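Local coordinates for tailspike protein (Acinetobacter phage vB_ApiP_P1, PDB 6E1R) that probably recognises and hydrolyses the surface polysaccharide of its Acinetobacter baumannii host as the trimeric spike of the phage tail, at residues 120-125 with 152-157; 187-192 with 211-216. One frame throughout, in Å; residues are numbered along the deposited sequence.

Interaction 1: residues 120-125 with 152-157; sequences NTTTEL and IFTVKA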
loop_
_atom_site.group_PDB
_atom_site.type_symbol
_atom_site.label_atom_id
_atom_site.label_comp_id
_atom_site.label_asym_id
_atom_site.label_seq_id
_atom_site.Cartn_x
_atom_site.Cartn_y
_atom_site.Cartn_z
ATOM N N ASN A 120 -10.221 -15.188 37.338
ATOM C CA ASN A 120 -10.069 -16.633 37.265
ATOM C C ASN A 120 -11.240 -17.294 36.555
ATOM O O ASN A 120 -11.244 -18.521 36.402
ATOM C CB ASN A 120 -9.913 -17.243 38.667
ATOM C CG ASN A 120 -11.155 -17.077 39.522
ATOM O OD1 ASN A 120 -12.027 -16.262 39.228
ATOM N ND2 ASN A 120 -11.237 -17.855 40.595
ATOM N N THR A 121 -12.234 -16.518 36.130
ATOM C CA THR A 121 -13.376 -17.022 35.385
ATOM C C THR A 121 -13.577 -16.158 34.148
ATOM O O THR A 121 -13.383 -14.939 34.193
ATOM C CB THR A 121 -14.643 -17.015 36.255
ATOM O OG1 THR A 121 -14.432 -17.840 37.408
ATOM C CG2 THR A 121 -15.847 -17.533 35.481
ATOM N N THR A 122 -13.958 -16.797 33.044
ATOM C CA THR A 122 -14.083 -16.093 31.779
ATOM C C THR A 122 -15.242 -15.100 31.818
ATOM O O THR A 122 -16.143 -15.179 32.658
ATOM C CB THR A 122 -14.286 -17.077 30.625
ATOM O OG1 THR A 122 -14.219 -16.369 29.380
ATOM C CG2 THR A 122 -15.638 -17.765 30.737
ATOM N N THR A 123 -15.203 -14.155 30.885
ATOM C CA THR A 123 -16.259 -13.167 30.706
ATOM C C THR A 123 -16.703 -13.188 29.253
ATOM O O THR A 123 -15.917 -12.858 28.359
ATOM C CB THR A 123 -15.779 -11.766 31.098
ATOM O OG1 THR A 123 -14.761 -11.864 32.104
ATOM C CG2 THR A 123 -16.929 -10.931 31.603
ATOM N N GLU A 124 -17.953 -13.576 29.019
ATOM C CA GLU A 124 -18.459 -13.644 27.657
ATOM C C GLU A 124 -18.547 -12.246 27.059
ATOM O O GLU A 124 -19.008 -11.302 27.707
ATOM C CB GLU A 124 -19.825 -14.328 27.629
ATOM C CG GLU A 124 -19.767 -15.810 27.973
ATOM C CD GLU A 124 -21.052 -16.542 27.642
ATOM O OE1 GLU A 124 -22.059 -15.870 27.333
ATOM O OE2 GLU A 124 -21.057 -17.789 27.691
ATOM N N LEU A 125 -18.103 -12.119 25.812
ATOM C CA LEU A 125 -18.043 -10.825 25.139
ATOM C C LEU A 125 -19.444 -10.479 24.654
ATOM O O LEU A 125 -19.928 -11.036 23.664
ATOM C CB LEU A 125 -17.033 -10.869 23.996
ATOM C CG LEU A 125 -16.617 -9.587 23.264
ATOM C CD1 LEU A 125 -15.274 -9.810 22.590
ATOM C CD2 LEU A 125 -17.640 -9.128 22.237
ATOM N N ILE A 152 -9.637 -14.915 28.947
ATOM C CA ILE A 152 -10.097 -13.722 29.654
ATOM C C ILE A 152 -11.475 -13.312 29.151
ATOM O O ILE A 152 -12.381 -13.010 29.937
ATOM C CB ILE A 152 -9.075 -12.582 29.499
ATOM C CG1 ILE A 152 -7.776 -12.932 30.229
ATOM C CG2 ILE A 152 -9.650 -11.272 30.011
ATOM C CD1 ILE A 152 -6.706 -11.871 30.113
ATOM N N PHE A 153 -11.655 -13.305 27.834
ATOM C CA PHE A 153 -12.947 -13.062 27.211
ATOM C C PHE A 153 -13.332 -14.265 26.366
ATOM O O PHE A 153 -12.476 -14.892 25.732
ATOM C CB PHE A 153 -12.934 -11.793 26.350
ATOM C CG PHE A 153 -12.902 -10.519 27.146
ATOM C CD1 PHE A 153 -14.064 -10.009 27.703
ATOM C CD2 PHE A 153 -11.716 -9.828 27.332
ATOM C CE1 PHE A 153 -14.044 -8.837 28.434
ATOM C CE2 PHE A 153 -11.689 -8.655 28.063
ATOM C CZ PHE A 153 -12.855 -8.158 28.615
ATOM N N THR A 154 -14.621 -14.586 26.361
ATOM C CA THR A 154 -15.155 -15.708 25.602
ATOM C C THR A 154 -16.081 -15.175 24.517
ATOM O O THR A 154 -17.103 -14.550 24.819
ATOM C CB THR A 154 -15.901 -16.685 26.513
ATOM O OG1 THR A 154 -14.959 -17.383 27.338
ATOM C CG2 THR A 154 -16.691 -17.685 25.689
ATOM N N VAL A 155 -15.715 -15.415 23.262
ATOM C CA VAL A 155 -16.525 -14.981 22.131
ATOM C C VAL A 155 -17.727 -15.906 22.002
ATOM O O VAL A 155 -17.584 -17.134 21.991
ATOM C CB VAL A 155 -15.690 -14.963 20.842
ATOM C CG1 VAL A 155 -16.530 -14.475 19.675
ATOM C CG2 VAL A 155 -14.461 -14.086 21.024
ATOM N N LYS A 156 -18.916 -15.318 21.901
ATOM C CA LYS A 156 -20.140 -16.097 21.821
ATOM C C LYS A 156 -20.282 -16.747 20.447
ATOM O O LYS A 156 -19.645 -16.350 19.468
ATOM C CB LYS A 156 -21.352 -15.213 22.106
ATOM C CG LYS A 156 -21.345 -14.563 23.479
ATOM C CD LYS A 156 -22.510 -13.600 23.627
ATOM C CE LYS A 156 -22.560 -13.001 25.019
ATOM N NZ LYS A 156 -23.731 -12.097 25.182
ATOM N N ALA A 157 -21.137 -17.765 20.386
ATOM C CA ALA A 157 -21.337 -18.507 19.151
ATOM C C ALA A 157 -22.045 -17.649 18.107
ATOM O O ALA A 157 -22.824 -16.749 18.432
ATOM C CB ALA A 157 -22.146 -19.777 19.416
#
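The carbonyl oxygen of I152 is held twice by T123, by the backbone N of T123 to I152 O at 3.2 Å and weakly by the hydroxyl, T123 OG1 to I152 O at 3.4 Å. From there the bonds run on in the parallel pairing that joins successive coils of a parallel beta-helix, T123 and T154 each giving and accepting a bond across the pair, as alternate residues do in such pairing: T154 N reaches T123 O (2.9 Å), and L125 N reaches T154 O (2.8 Å, 166° at the hydrogen). The CA-H of F153 and of E124 top up the two acceptors, F153 CA lying 3.2 Å from T123 O.

T123 and F153 fall on one face of this small sheet, E124 and T154 on the other. Beside E124, the K156 chain, extended beyond CG, runs roughly perpendicular to the glutamate side chain, with K156 CE 3.7 Å from E124 OE1. E124 and K156 bear opposite charges, but the charged atoms are not in contact; K156 NZ forms its salt bridge with D126. K156 CE also lies 3.6 Å from L125 O, which is hydrogen-bonded to S161 OG.

Around the pair, T123 packs against helix 94-106, on L97, D98 and V101, I152 leans on strand 142-146, L125 on strand 164-167, and strand 178-184 continues the sheet beyond 151-155.

Interaction 2: residues 187-192 with 211-216; sequences NGYLSQ and NLILCD
I213 swings CG1 trans to its backbone N (chi1 -175°), which leaves the CG2 branch between N and the carbonyl carbon and sets it over a face of the Y189 ring. The two residues belong to neighbouring coils of a parallel beta-helix, the fold of many phage tailspikes, and show how side chains stack from one coil to the next. I213 CG2 sits 3.5 Å from the centroid of the Y189 ring, 15° off its normal, a CH-pi contact, while I213 CD1 reaches on to Y189 CZ (3.5 Å). The ring's hydroxyl is hydrogen-bonded to the carbonyl of E247. N211 brings its amide up obliquely, its plane 43° from that of the ring.

S191 shares the face of I213, its CB beside I213 CG2; its OG is hydrogen-bonded to E162. On the other face L190 and L212 run alongside each other in the same direction, with L190 CD1 3.7 Å from L212 CD2.

The backbones are joined by L190 N to N211 O (2.8 Å), I213 N to L190 O (3.2 Å) and Q192 N to I213 O (3.1 Å). Q192 and L214 then both adopt a left-handed helical backbone conformation, so the coils bend at matching points. A second subunit, another copy of the protein, meets them here: its K219 NZ is hydrogen-bonded to L214 O, and its R259 packs on both side chains. The side chain of I213 is about 5 Å from a bound sodium ion. At the bend, Q192 CG rests 3.8 Å from L214 CD1.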
loop_
_atom_site.group_PDB
_atom_site.type_symbol
_atom_site.label_atom_id
_atom_site.label_comp_id
_atom_site.label_asym_id
_atom_site.label_seq_id
_atom_site.Cartn_x
_atom_site.Cartn_y
_atom_site.Cartn_z
ATOM N N ASN A 187 -16.627 -21.999 17.356
ATOM C CA ASN A 187 -16.094 -21.140 16.295
ATOM C C ASN A 187 -16.867 -19.828 16.181
ATOM O O ASN A 187 -17.171 -19.360 15.081
ATOM C CB ASN A 187 -16.071 -21.874 14.953
ATOM C CG ASN A 187 -15.206 -23.116 14.984
ATOM O OD1 ASN A 187 -15.703 -24.236 14.871
ATOM N ND2 ASN A 187 -13.900 -22.924 15.131
ATOM N N GLY A 188 -17.191 -19.230 17.326
ATOM C CA GLY A 188 -17.917 -17.977 17.320
ATOM C C GLY A 188 -17.095 -16.846 16.733
ATOM O O GLY A 188 -15.870 -16.802 16.853
ATOM N N TYR A 189 -17.789 -15.906 16.098
ATOM C CA TYR A 189 -17.146 -14.822 15.365
ATOM C C TYR A 189 -16.817 -13.667 16.303
ATOM O O TYR A 189 -17.713 -13.106 16.945
ATOM C CB TYR A 189 -18.045 -14.338 14.229
ATOM C CG TYR A 189 -17.613 -14.782 12.850
ATOM C CD1 TYR A 189 -16.328 -15.258 12.616
ATOM C CD2 TYR A 189 -18.491 -14.715 11.778
ATOM C CE1 TYR A 189 -15.935 -15.655 11.349
ATOM C CE2 TYR A 189 -18.109 -15.110 10.512
ATOM C CZ TYR A 189 -16.831 -15.579 10.303
ATOM O OH TYR A 189 -16.454 -15.971 9.041
ATOM N N LEU A 190 -15.535 -13.311 16.381
ATOM C CA LEU A 190 -15.114 -12.045 16.981
ATOM C C LEU A 190 -15.113 -11.032 15.844
ATOM O O LEU A 190 -14.090 -10.779 15.208
ATOM C CB LEU A 190 -13.745 -12.177 17.641
ATOM C CG LEU A 190 -13.416 -11.267 18.832
ATOM C CD1 LEU A 190 -12.097 -11.680 19.472
ATOM C CD2 LEU A 190 -13.374 -9.801 18.438
ATOM N N SER A 191 -16.279 -10.451 15.581
ATOM C CA SER A 191 -16.532 -9.717 14.350
ATOM C C SER A 191 -16.602 -8.216 14.594
ATOM O O SER A 191 -17.123 -7.764 15.619
ATOM C CB SER A 191 -17.833 -10.194 13.699
ATOM O OG SER A 191 -18.191 -9.367 12.606
ATOM N N GLN A 192 -16.078 -7.454 13.633
ATOM C CA GLN A 192 -16.166 -5.995 13.599
ATOM C C GLN A 192 -15.634 -5.370 14.889
ATOM O O GLN A 192 -16.312 -4.605 15.577
ATOM C CB GLN A 192 -17.600 -5.545 13.307
ATOM C CG GLN A 192 -18.078 -5.927 11.913
ATOM C CD GLN A 192 -19.453 -5.379 11.588
ATOM O OE1 GLN A 192 -20.145 -4.850 12.456
ATOM N NE2 GLN A 192 -19.855 -5.502 10.328
ATOM N N ASN A 211 -12.041 -16.722 16.534
ATOM C CA ASN A 211 -12.277 -16.654 15.092
ATOM C C ASN A 211 -12.461 -15.190 14.712
ATOM O O ASN A 211 -13.559 -14.638 14.814
ATOM C CB ASN A 211 -13.492 -17.493 14.710
ATOM C CG ASN A 211 -13.567 -17.771 13.220
ATOM O OD1 ASN A 211 -12.644 -17.455 12.472
ATOM N ND2 ASN A 211 -14.670 -18.370 12.784
ATOM N N LEU A 212 -11.378 -14.560 14.263
ATOM C CA LEU A 212 -11.383 -13.136 13.957
ATOM C C LEU A 212 -11.965 -12.872 12.575
ATOM O O LEU A 212 -11.703 -13.614 11.625
ATOM C CB LEU A 212 -9.960 -12.583 14.025
ATOM C CG LEU A 212 -9.267 -12.658 15.385
ATOM C CD1 LEU A 212 -7.805 -12.267 15.255
ATOM C CD2 LEU A 212 -9.976 -11.771 16.394
ATOM N N ILE A 213 -12.742 -11.798 12.462
ATOM C CA ILE A 213 -13.224 -11.344 11.161
ATOM C C ILE A 213 -13.542 -9.858 11.258
ATOM O O ILE A 213 -14.110 -9.392 12.249
ATOM C CB ILE A 213 -14.443 -12.168 10.678
ATOM C CG1 ILE A 213 -14.845 -11.744 9.261
ATOM C CG2 ILE A 213 -15.613 -12.022 11.628
ATOM C CD1 ILE A 213 -15.921 -12.609 8.641
ATOM N N LEU A 214 -13.145 -9.116 10.220
ATOM C CA LEU A 214 -13.363 -7.670 10.141
ATOM C C LEU A 214 -12.776 -6.947 11.354
ATOM O O LEU A 214 -13.402 -6.059 11.934
ATOM C CB LEU A 214 -14.850 -7.350 9.978
ATOM C CG LEU A 214 -15.415 -7.547 8.568
ATOM C CD1 LEU A 214 -16.933 -7.477 8.580
ATOM C CD2 LEU A 214 -14.840 -6.518 7.608
ATOM N N CYS A 215 -11.558 -7.329 11.735
ATOM C CA CYS A 215 -10.859 -6.739 12.869
ATOM C C CYS A 215 -9.604 -6.028 12.386
ATOM O O CYS A 215 -8.839 -6.584 11.591
ATOM C CB CYS A 215 -10.486 -7.803 13.904
ATOM S SG CYS A 215 -11.894 -8.604 14.689
ATOM N N ASP A 216 -9.398 -4.804 12.860
ATOM C CA ASP A 216 -8.181 -4.055 12.594
ATOM C C ASP A 216 -7.367 -3.918 13.875
ATOM O O ASP A 216 -7.919 -3.795 14.971
ATOM C CB ASP A 216 -8.491 -2.669 12.017
ATOM C CG ASP A 216 -9.208 -1.774 13.006
ATOM O OD1 ASP A 216 -10.165 -2.249 13.652
ATOM O OD2 ASP A 216 -8.813 -0.596 13.138
#

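How the interactions relate
The two contacts illustrate how a beta-helix is built by repetition: the chain winds and each pass pairs in parallel with the one before. Interaction 1 closes before interaction 2 opens, and their centres are 14 Å apart. They lie on different faces: 120-125 and 152-157 belong to the short sheet that ends in strand 178-184, whereas 189-196 pairs with strands 208-213 and 215-218 in another. They still touch, since V155 CG1 packs against the backbone of G188, Y189 and L190. No other subunit touches interaction 1, whereas interaction 2 also faces a second copy, so the same winding supplies both the body of the spike and part of its trimer interface.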